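Local coordinates for protein probable translation initiation factor eIF-2B subunit beta (Schizosaccharomyces pombe, PDB 5B04) that forms part of the eIF2B complex, which catalyses the exchange of GDP for GTP on the gamma subunit of eIF2 in translation initiation, at residues Ile197-Asn208 / Ala222-Phe233; Leu282-Asn290 / Cys316-Pro327. All coordinates share one frame; numbering follows the deposited sequence.

Contact 1. Residues Ile197-Asn208 / Ala222-Phe233; sequences IEVQSMDHLHSN and AFLRFAAKKRKF
Phe223, Phe226 and Arg231 pack helix 218-228 and the residues after it against the 3-10 turn and loop that lead into strand 210-214. The contact is mainly apolar, with a polar clamp at one end. Ser201 CB sits over the centre of the Phe223 ring, 3.7 Å from its centroid, in a CH-pi contact. Val199 CA lies over one face of Phe226. Phe226 reaches it because its CG is anti to the backbone N (chi1 -174°). Ser201 OG points to the edge of this ring and donates to Glu198 O. Leu205 CD1 fits among Leu224 CD2, Ala227 CB and Phe233 CZ, 3.6 Å from the first.

Arg231 makes the clamp with an extended chain. Its NH1 donates to Met202 O (3.0 Å), from above the carbonyl plane, and to Leu205 O (2.6 Å), which lies in the guanidinium plane. Met202 SD covers one guanidinium face, 3.7 Å above its plane. The guanidinium also stacks on His206, with planes at 27°. With an alanine in place of Arg231, both carbonyls would probably lose this donor and His206 its stacking partner. Beyond the clamp, Asn208 N bonds to Lys232 O. Outside, His206 and Ser207 pack on Lys118 of the eIF2B delta subunit. Helix 218-228 is the crossover between the parallel strands 210-214 and 234-238, a beta-alpha-beta unit of the Rossmann-like fold.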
loop_
_atom_site.group_PDB
_atom_site.type_symbol
_atom_site.label_atom_id
_atom_site.label_comp_id
_atom_site.label_asym_id
_atom_site.label_seq_id
_atom_site.Cartn_x
_atom_site.Cartn_y
_atom_site.Cartn_z
ATOM N N ILE C 197 21.355 15.124 10.205
ATOM C CA ILE C 197 20.085 14.477 9.886
ATOM C C ILE C 197 20.040 14.138 8.401
ATOM O O ILE C 197 19.644 13.037 8.015
ATOM C CB ILE C 197 18.873 15.364 10.256
ATOM C CG1 ILE C 197 18.495 15.163 11.724
ATOM C CG2 ILE C 197 17.671 15.044 9.379
ATOM C CD1 ILE C 197 17.233 15.893 12.139
ATOM N N GLU C 198 20.473 15.088 7.578
ATOM C CA GLU C 198 20.433 14.943 6.128
ATOM C C GLU C 198 21.283 13.774 5.628
ATOM O O GLU C 198 21.025 13.228 4.557
ATOM C CB GLU C 198 20.893 16.239 5.457
ATOM C CG GLU C 198 22.342 16.605 5.734
ATOM C CD GLU C 198 22.712 17.978 5.207
ATOM O OE1 GLU C 198 21.869 18.602 4.527
ATOM O OE2 GLU C 198 23.844 18.433 5.473
ATOM N N VAL C 199 22.288 13.389 6.408
ATOM C CA VAL C 199 23.197 12.320 6.009
ATOM C C VAL C 199 22.537 10.946 6.080
ATOM O O VAL C 199 23.048 9.974 5.522
ATOM C CB VAL C 199 24.466 12.308 6.879
ATOM C CG1 VAL C 199 25.218 13.622 6.737
ATOM C CG2 VAL C 199 24.110 12.045 8.334
ATOM N N GLN C 200 21.401 10.868 6.765
ATOM C CA GLN C 200 20.678 9.611 6.907
ATOM C C GLN C 200 19.758 9.372 5.717
ATOM O O GLN C 200 19.056 8.363 5.655
ATOM C CB GLN C 200 19.871 9.603 8.206
ATOM C CG GLN C 200 20.675 9.992 9.435
ATOM C CD GLN C 200 19.818 10.108 10.679
ATOM O OE1 GLN C 200 19.138 9.159 11.070
ATOM N NE2 GLN C 200 19.843 11.277 11.307
ATOM N N SER C 201 19.768 10.307 4.771
ATOM C CA SER C 201 18.906 10.225 3.598
ATOM C C SER C 201 19.350 9.133 2.635
ATOM O O SER C 201 18.555 8.635 1.840
ATOM C CB SER C 201 18.867 11.570 2.874
ATOM O OG SER C 201 20.158 11.944 2.425
ATOM N N MET C 202 20.623 8.760 2.714
ATOM C CA MET C 202 21.176 7.742 1.830
ATOM C C MET C 202 20.697 6.341 2.202
ATOM O O MET C 202 21.016 5.368 1.518
ATOM C CB MET C 202 22.705 7.795 1.852
ATOM C CG MET C 202 23.289 9.066 1.255
ATOM S SD MET C 202 22.853 9.278 -0.483
ATOM C CE MET C 202 23.867 10.688 -0.921
ATOM N N ASP C 203 19.930 6.241 3.283
ATOM C CA ASP C 203 19.408 4.955 3.732
ATOM C C ASP C 203 17.911 4.820 3.465
ATOM O O ASP C 203 17.336 3.750 3.656
ATOM C CB ASP C 203 19.683 4.757 5.225
ATOM C CG ASP C 203 21.162 4.664 5.539
ATOM O OD1 ASP C 203 21.938 4.285 4.638
ATOM O OD2 ASP C 203 21.548 4.969 6.687
ATOM N N HIS C 204 17.282 5.906 3.022
ATOM C CA HIS C 204 15.834 5.912 2.838
ATOM C C HIS C 204 15.412 6.567 1.526
ATOM O O HIS C 204 14.306 6.334 1.037
ATOM C CB HIS C 204 15.162 6.612 4.020
ATOM C CG HIS C 204 15.523 6.023 5.348
ATOM N ND1 HIS C 204 15.107 4.770 5.743
ATOM C CD2 HIS C 204 16.272 6.509 6.365
ATOM C CE1 HIS C 204 15.580 4.513 6.949
ATOM N NE2 HIS C 204 16.289 5.551 7.350
ATOM N N LEU C 205 16.290 7.388 0.960
ATOM C CA LEU C 205 16.043 7.976 -0.352
ATOM C C LEU C 205 16.890 7.289 -1.416
ATOM O O LEU C 205 18.118 7.306 -1.350
ATOM C CB LEU C 205 16.333 9.477 -0.345
ATOM C CG LEU C 205 15.332 10.364 0.394
ATOM C CD1 LEU C 205 15.658 11.831 0.169
ATOM C CD2 LEU C 205 13.917 10.051 -0.053
ATOM N N HIS C 206 16.226 6.684 -2.393
ATOM C CA HIS C 206 16.924 6.016 -3.484
ATOM C C HIS C 206 16.441 6.528 -4.835
ATOM O O HIS C 206 15.465 7.276 -4.913
ATOM C CB HIS C 206 16.743 4.501 -3.386
ATOM C CG HIS C 206 17.410 3.894 -2.191
ATOM N ND1 HIS C 206 18.636 3.268 -2.260
ATOM C CD2 HIS C 206 17.025 3.825 -0.894
ATOM C CE1 HIS C 206 18.976 2.835 -1.058
ATOM N NE2 HIS C 206 18.015 3.160 -0.212
ATOM N N SER C 207 17.131 6.125 -5.895
ATOM C CA SER C 207 16.844 6.625 -7.234
ATOM C C SER C 207 15.480 6.171 -7.746
ATOM O O SER C 207 15.031 5.061 -7.453
ATOM C CB SER C 207 17.938 6.186 -8.209
ATOM O OG SER C 207 19.201 6.704 -7.825
ATOM N N ASN C 208 14.828 7.056 -8.496
ATOM C CA ASN C 208 13.554 6.781 -9.160
ATOM C C ASN C 208 12.387 6.496 -8.213
ATOM O O ASN C 208 11.315 6.084 -8.654
ATOM C CB ASN C 208 13.713 5.616 -10.140
ATOM C CG ASN C 208 14.668 5.936 -11.273
ATOM O OD1 ASN C 208 15.881 5.762 -11.146
ATOM N ND2 ASN C 208 14.127 6.415 -12.387
ATOM N N ALA C 222 16.657 19.804 3.606
ATOM C CA ALA C 222 18.052 19.396 3.720
ATOM C C ALA C 222 18.193 17.899 3.467
ATOM O O ALA C 222 19.101 17.456 2.764
ATOM C CB ALA C 222 18.603 19.759 5.091
ATOM N N PHE C 223 17.278 17.134 4.055
ATOM C CA PHE C 223 17.221 15.685 3.902
ATOM C C PHE C 223 17.152 15.290 2.429
ATOM O O PHE C 223 17.883 14.412 1.974
ATOM C CB PHE C 223 16.011 15.137 4.664
ATOM C CG PHE C 223 16.029 13.649 4.875
ATOM C CD1 PHE C 223 16.757 13.091 5.914
ATOM C CD2 PHE C 223 15.287 12.812 4.058
ATOM C CE1 PHE C 223 16.762 11.724 6.120
ATOM C CE2 PHE C 223 15.288 11.444 4.260
ATOM C CZ PHE C 223 16.023 10.901 5.294
ATOM N N LEU C 224 16.278 15.960 1.686
ATOM C CA LEU C 224 16.080 15.667 0.270
ATOM C C LEU C 224 17.286 16.057 -0.578
ATOM O O LEU C 224 17.748 15.276 -1.410
ATOM C CB LEU C 224 14.832 16.384 -0.251
ATOM C CG LEU C 224 13.488 15.974 0.356
ATOM C CD1 LEU C 224 12.372 16.860 -0.174
ATOM C CD2 LEU C 224 13.194 14.511 0.070
ATOM N N ARG C 225 17.793 17.266 -0.363
ATOM C CA ARG C 225 18.874 17.802 -1.185
ATOM C C ARG C 225 20.201 17.085 -0.954
ATOM O O ARG C 225 21.059 17.065 -1.836
ATOM C CB ARG C 225 19.037 19.302 -0.930
ATOM C CG ARG C 225 17.809 20.120 -1.301
ATOM C CD ARG C 225 17.944 21.570 -0.867
ATOM N NE ARG C 225 18.938 22.292 -1.655
ATOM C CZ ARG C 225 19.207 23.585 -1.510
ATOM N NH1 ARG C 225 18.556 24.300 -0.601
ATOM N NH2 ARG C 225 20.126 24.163 -2.270
ATOM N N PHE C 226 20.370 16.496 0.225
ATOM C CA PHE C 226 21.600 15.772 0.528
ATOM C C PHE C 226 21.667 14.473 -0.263
ATOM O O PHE C 226 22.740 14.054 -0.696
ATOM C CB PHE C 226 21.714 15.484 2.027
ATOM C CG PHE C 226 23.022 14.855 2.425
ATOM C CD1 PHE C 226 23.186 13.480 2.394
ATOM C CD2 PHE C 226 24.090 15.642 2.822
ATOM C CE1 PHE C 226 24.386 12.901 2.753
ATOM C CE2 PHE C 226 25.294 15.068 3.186
ATOM C CZ PHE C 226 25.442 13.695 3.151
ATOM N N ALA C 227 20.517 13.834 -0.444
ATOM C CA ALA C 227 20.441 12.618 -1.242
ATOM C C ALA C 227 20.398 12.964 -2.725
ATOM O O ALA C 227 20.693 12.128 -3.579
ATOM C CB ALA C 227 19.223 11.795 -0.850
ATOM N N ALA C 228 20.039 14.209 -3.019
ATOM C CA ALA C 228 19.827 14.658 -4.391
ATOM C C ALA C 228 21.126 14.858 -5.165
ATOM O O ALA C 228 21.130 14.813 -6.395
ATOM C CB ALA C 228 19.023 15.943 -4.396
ATOM N N LYS C 229 22.220 15.091 -4.448
ATOM C CA LYS C 229 23.509 15.332 -5.089
ATOM C C LYS C 229 23.987 14.109 -5.861
ATOM O O LYS C 229 24.549 14.232 -6.949
ATOM C CB LYS C 229 24.563 15.726 -4.056
ATOM C CG LYS C 229 24.354 17.089 -3.414
ATOM C CD LYS C 229 25.154 17.218 -2.122
ATOM C CE LYS C 229 25.442 15.855 -1.501
ATOM N NZ LYS C 229 26.053 15.958 -0.150
ATOM N N LYS C 230 23.761 12.930 -5.294
ATOM C CA LYS C 230 24.242 11.692 -5.895
ATOM C C LYS C 230 23.115 10.881 -6.526
ATOM O O LYS C 230 23.347 10.091 -7.440
ATOM C CB LYS C 230 24.972 10.846 -4.848
ATOM C CG LYS C 230 26.267 11.469 -4.344
ATOM C CD LYS C 230 26.904 10.624 -3.250
ATOM C CE LYS C 230 28.216 11.233 -2.776
ATOM N NZ LYS C 230 28.823 10.452 -1.663
ATOM N N ARG C 231 21.894 11.080 -6.040
ATOM C CA ARG C 231 20.753 10.301 -6.513
ATOM C C ARG C 231 19.630 11.182 -7.045
ATOM O O ARG C 231 19.235 12.159 -6.408
ATOM C CB ARG C 231 20.227 9.406 -5.392
ATOM C CG ARG C 231 21.281 8.480 -4.814
ATOM C CD ARG C 231 20.732 7.656 -3.667
ATOM N NE ARG C 231 21.772 6.835 -3.054
ATOM C CZ ARG C 231 21.589 6.075 -1.980
ATOM N NH1 ARG C 231 20.401 6.029 -1.394
ATOM N NH2 ARG C 231 22.594 5.362 -1.492
ATOM N N LYS C 232 19.115 10.826 -8.217
ATOM C CA LYS C 232 18.028 11.577 -8.831
ATOM C C LYS C 232 16.693 10.867 -8.638
ATOM O O LYS C 232 16.496 9.744 -9.105
ATOM C CB LYS C 232 18.303 11.801 -10.319
ATOM C CG LYS C 232 19.657 12.431 -10.602
ATOM C CD LYS C 232 19.541 13.572 -11.599
ATOM C CE LYS C 232 20.466 14.721 -11.226
ATOM N NZ LYS C 232 20.408 15.832 -12.215
ATOM N N PHE C 233 15.780 11.533 -7.939
ATOM C CA PHE C 233 14.466 10.975 -7.652
ATOM C C PHE C 233 13.382 12.028 -7.854
ATOM O O PHE C 233 13.638 13.089 -8.423
ATOM C CB PHE C 233 14.418 10.421 -6.224
ATOM C CG PHE C 233 14.919 11.383 -5.182
ATOM C CD1 PHE C 233 16.262 11.422 -4.844
ATOM C CD2 PHE C 233 14.047 12.244 -4.538
ATOM C CE1 PHE C 233 16.726 12.305 -3.888
ATOM C CE2 PHE C 233 14.505 13.128 -3.579
ATOM C CZ PHE C 233 15.846 13.159 -3.253
#

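Contact 2. Residues Leu282-Asn290 / Cys316-Pro327; sequences LGTHAILGN and CSGIYKLSPVYP. With PO4 (phosphate ion), chain M.
Ile287 and Leu322 form a single parallel beta bridge between the short strand 286-287 and the loop 317-327. The two segments run on from the neighbouring parallel strands 279-282 and 313-316 of the Rossmann-like sheet. Cys316 N donates to Leu282 O, where the main sheet ends. Ile287 N donates to Lys321 O (2.7 Å), and Ser323 N to Ile287 O (2.8 Å). Beyond the bridge the register is lost: Gly289 N donates to Val325 O, from above its carbonyl plane. His285 and Ala286 both face Val294 in a classic beta bulge.

The apolar contacts flank this backbone. Ile287 CG2 meets Leu322 CD1 at 3.7 Å. Leu288 divides its two methyls: CD2 touches Val325 CG2, while CD1 lies 3.6 Å from Pro327 CB. Asn290 CB approaches Tyr326 CE1, and its amide, whose oxygen bonds to Gly292 N, rests beside the Pro327 ring.

The polar side-chain contact belongs to Lys321. Ser217, Lys218 and Thr219 bind the same phosphate ion, which probably came from the crystallisation liquor. The lysine chain, extended beyond CG, passes Thr284 and His285. Its NZ bonds to phosphate O1 and to Thr284 O, at 3.0 Å and nearly in line with the carbonyl (174° at the oxygen).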
loop_
_atom_site.group_PDB
_atom_site.type_symbol
_atom_site.label_atom_id
_atom_site.label_comp_id
_atom_site.label_asym_id
_atom_site.label_seq_id
_atom_site.Cartn_x
_atom_site.Cartn_y
_atom_site.Cartn_z
ATOM N N LEU C 282 7.584 13.895 6.282
ATOM C CA LEU C 282 6.992 15.087 6.871
ATOM C C LEU C 282 7.893 15.734 7.911
ATOM O O LEU C 282 8.630 15.054 8.625
ATOM C CB LEU C 282 5.645 14.753 7.514
ATOM C CG LEU C 282 4.487 14.371 6.596
ATOM C CD1 LEU C 282 3.212 14.205 7.404
ATOM C CD2 LEU C 282 4.304 15.412 5.504
ATOM N N GLY C 283 7.827 17.056 7.985
ATOM C CA GLY C 283 8.416 17.781 9.091
ATOM C C GLY C 283 7.347 17.920 10.155
ATOM O O GLY C 283 6.183 17.604 9.911
ATOM N N THR C 284 7.732 18.382 11.337
ATOM C CA THR C 284 6.767 18.574 12.408
ATOM C C THR C 284 7.100 19.817 13.220
ATOM O O THR C 284 8.249 20.257 13.257
ATOM C CB THR C 284 6.704 17.347 13.342
ATOM O OG1 THR C 284 5.647 17.519 14.294
ATOM C CG2 THR C 284 8.019 17.165 14.078
ATOM N N HIS C 285 6.083 20.390 13.854
ATOM C CA HIS C 285 6.279 21.547 14.716
ATOM C C HIS C 285 6.706 21.095 16.106
ATOM O O HIS C 285 7.541 21.732 16.747
ATOM C CB HIS C 285 5.003 22.387 14.793
ATOM C CG HIS C 285 5.026 23.421 15.873
ATOM N ND1 HIS C 285 5.704 24.614 15.747
ATOM C CD2 HIS C 285 4.455 23.440 17.101
ATOM C CE1 HIS C 285 5.550 25.324 16.850
ATOM N NE2 HIS C 285 4.796 24.635 17.688
ATOM N N ALA C 286 6.130 19.987 16.562
ATOM C CA ALA C 286 6.455 19.434 17.870
ATOM C C ALA C 286 6.012 17.981 17.985
ATOM O O ALA C 286 5.060 17.556 17.328
ATOM C CB ALA C 286 5.816 20.267 18.972
ATOM N N ILE C 287 6.712 17.223 18.821
ATOM C CA ILE C 287 6.325 15.852 19.126
ATOM C C ILE C 287 6.008 15.747 20.612
ATOM O O ILE C 287 6.867 15.996 21.456
ATOM C CB ILE C 287 7.429 14.847 18.760
ATOM C CG1 ILE C 287 7.914 15.084 17.327
ATOM C CG2 ILE C 287 6.928 13.422 18.932
ATOM C CD1 ILE C 287 9.111 14.245 16.943
ATOM N N LEU C 288 4.770 15.382 20.929
ATOM C CA LEU C 288 4.310 15.384 22.312
ATOM C C LEU C 288 4.707 14.122 23.070
ATOM O O LEU C 288 5.416 13.264 22.542
ATOM C CB LEU C 288 2.794 15.566 22.361
ATOM C CG LEU C 288 2.303 16.865 21.722
ATOM C CD1 LEU C 288 0.806 17.006 21.897
ATOM C CD2 LEU C 288 3.033 18.069 22.305
ATOM N N GLY C 289 4.242 14.023 24.311
ATOM C CA GLY C 289 4.639 12.951 25.206
ATOM C C GLY C 289 4.230 11.559 24.767
ATOM O O GLY C 289 4.976 10.600 24.962
ATOM N N ASN C 290 3.046 11.442 24.175
ATOM C CA ASN C 290 2.543 10.142 23.746
ATOM C C ASN C 290 3.080 9.741 22.377
ATOM O O ASN C 290 2.756 8.670 21.864
ATOM C CB ASN C 290 1.012 10.141 23.724
ATOM C CG ASN C 290 0.442 10.963 22.586
ATOM O OD1 ASN C 290 1.036 11.952 22.159
ATOM N ND2 ASN C 290 -0.720 10.555 22.088
ATOM N N CYS C 316 11.054 13.722 9.858
ATOM C CA CYS C 316 12.377 14.270 10.135
ATOM C C CYS C 316 12.277 15.431 11.118
ATOM O O CYS C 316 11.684 16.465 10.811
ATOM C CB CYS C 316 13.053 14.727 8.841
ATOM S SG CYS C 316 13.277 13.421 7.614
ATOM N N SER C 317 12.861 15.258 12.298
ATOM C CA SER C 317 12.772 16.272 13.342
ATOM C C SER C 317 13.916 16.181 14.343
ATOM O O SER C 317 14.361 15.091 14.695
ATOM C CB SER C 317 11.438 16.150 14.080
ATOM O OG SER C 317 11.336 17.116 15.111
ATOM N N GLY C 318 14.385 17.338 14.800
ATOM C CA GLY C 318 15.390 17.387 15.843
ATOM C C GLY C 318 14.774 16.997 17.173
ATOM O O GLY C 318 13.580 17.200 17.389
ATOM N N ILE C 319 15.586 16.442 18.067
ATOM C CA ILE C 319 15.090 15.958 19.352
ATOM C C ILE C 319 14.618 17.082 20.272
ATOM O O ILE C 319 13.978 16.827 21.292
ATOM C CB ILE C 319 16.162 15.128 20.092
ATOM C CG1 ILE C 319 17.571 15.639 19.771
ATOM C CG2 ILE C 319 16.050 13.661 19.711
ATOM C CD1 ILE C 319 17.948 16.945 20.447
ATOM N N TYR C 320 14.930 18.323 19.913
ATOM C CA TYR C 320 14.543 19.467 20.731
ATOM C C TYR C 320 13.055 19.770 20.588
ATOM O O TYR C 320 12.492 20.538 21.367
ATOM C CB TYR C 320 15.374 20.700 20.366
ATOM C CG TYR C 320 15.017 21.332 19.039
ATOM C CD1 TYR C 320 15.516 20.823 17.847
ATOM C CD2 TYR C 320 14.197 22.451 18.980
ATOM C CE1 TYR C 320 15.196 21.404 16.632
ATOM C CE2 TYR C 320 13.872 23.037 17.772
ATOM C CZ TYR C 320 14.374 22.510 16.602
ATOM O OH TYR C 320 14.053 23.094 15.398
ATOM N N LYS C 321 12.420 19.162 19.590
ATOM C CA LYS C 321 10.985 19.319 19.384
ATOM C C LYS C 321 10.202 18.253 20.144
ATOM O O LYS C 321 8.980 18.166 20.029
ATOM C CB LYS C 321 10.639 19.255 17.895
ATOM C CG LYS C 321 11.284 20.338 17.046
ATOM C CD LYS C 321 10.825 20.230 15.600
ATOM C CE LYS C 321 11.566 21.203 14.701
ATOM N NZ LYS C 321 11.166 21.051 13.275
ATOM N N LEU C 322 10.914 17.441 20.918
ATOM C CA LEU C 322 10.287 16.377 21.693
ATOM C C LEU C 322 9.899 16.874 23.084
ATOM O O LEU C 322 10.752 17.040 23.956
ATOM C CB LEU C 322 11.224 15.171 21.796
ATOM C CG LEU C 322 10.657 13.886 22.400
ATOM C CD1 LEU C 322 9.385 13.465 21.683
ATOM C CD2 LEU C 322 11.692 12.773 22.345
ATOM N N SER C 323 8.607 17.111 23.281
ATOM C CA SER C 323 8.100 17.632 24.546
ATOM C C SER C 323 7.369 16.548 25.334
ATOM O O SER C 323 6.668 15.721 24.754
ATOM C CB SER C 323 7.171 18.822 24.295
ATOM O OG SER C 323 6.718 19.388 25.512
ATOM N N PRO C 324 7.536 16.547 26.666
ATOM C CA PRO C 324 6.933 15.518 27.521
ATOM C C PRO C 324 5.451 15.740 27.825
ATOM O O PRO C 324 4.811 14.831 28.354
ATOM C CB PRO C 324 7.760 15.614 28.805
ATOM C CG PRO C 324 8.194 17.031 28.853
ATOM C CD PRO C 324 8.428 17.441 27.425
ATOM N N VAL C 325 4.918 16.915 27.505
ATOM C CA VAL C 325 3.521 17.221 27.810
ATOM C C VAL C 325 2.572 16.251 27.110
ATOM O O VAL C 325 2.765 15.911 25.942
ATOM C CB VAL C 325 3.152 18.666 27.415
ATOM C CG1 VAL C 325 3.779 19.658 28.382
ATOM C CG2 VAL C 325 3.576 18.960 25.987
ATOM N N TYR C 326 1.555 15.798 27.835
ATOM C CA TYR C 326 0.594 14.852 27.283
ATOM C C TYR C 326 -0.613 15.573 26.692
ATOM O O TYR C 326 -1.228 16.409 27.355
ATOM C CB TYR C 326 0.137 13.855 28.349
ATOM C CG TYR C 326 -0.643 12.691 27.784
ATOM C CD1 TYR C 326 0.009 11.568 27.296
ATOM C CD2 TYR C 326 -2.031 12.719 27.729
ATOM C CE1 TYR C 326 -0.696 10.503 26.773
ATOM C CE2 TYR C 326 -2.746 11.657 27.207
ATOM C CZ TYR C 326 -2.073 10.552 26.730
ATOM O OH TYR C 326 -2.774 9.490 26.208
ATOM N N PRO C 327 -0.956 15.243 25.438
ATOM C CA PRO C 327 -2.098 15.838 24.736
ATOM C C PRO C 327 -3.439 15.437 25.343
ATOM O O PRO C 327 -4.182 14.674 24.726
ATOM C CB PRO C 327 -1.963 15.282 23.316
ATOM C CG PRO C 327 -1.205 14.012 23.480
ATOM C CD PRO C 327 -0.244 14.263 24.601
HETATM P P PO4 M . 11.596 22.537 10.333
HETATM O O1 PO4 M . 12.342 22.497 11.645
HETATM O O2 PO4 M . 10.111 22.435 10.596
HETATM O O3 PO4 M . 12.034 21.377 9.472
HETATM O O4 PO4 M . 11.896 23.832 9.616
#

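Overall arrangement
Contact 1 closes before contact 2 opens along the chain, and their centres are about 23 Å apart. They still touch, with Phe223 CD1 3.9 Å from Cys316 SG. Both border the mixed Rossmann-like sheet; contact 2 also runs on from it to strand 286-287, at the edge of the four-stranded antiparallel sheet. Contact 1 sets helix 218-228 near the mixed sheet, where Phe223 and Leu205 rest on Ile281 of strand 279-282. Contact 2 begins at the ends of that strand and of its neighbour 313-316, close to the chain's centre. The N-terminal end of helix 218-228 and contact 2 share the bound phosphate. Contact 1 extends outward to the delta subunit.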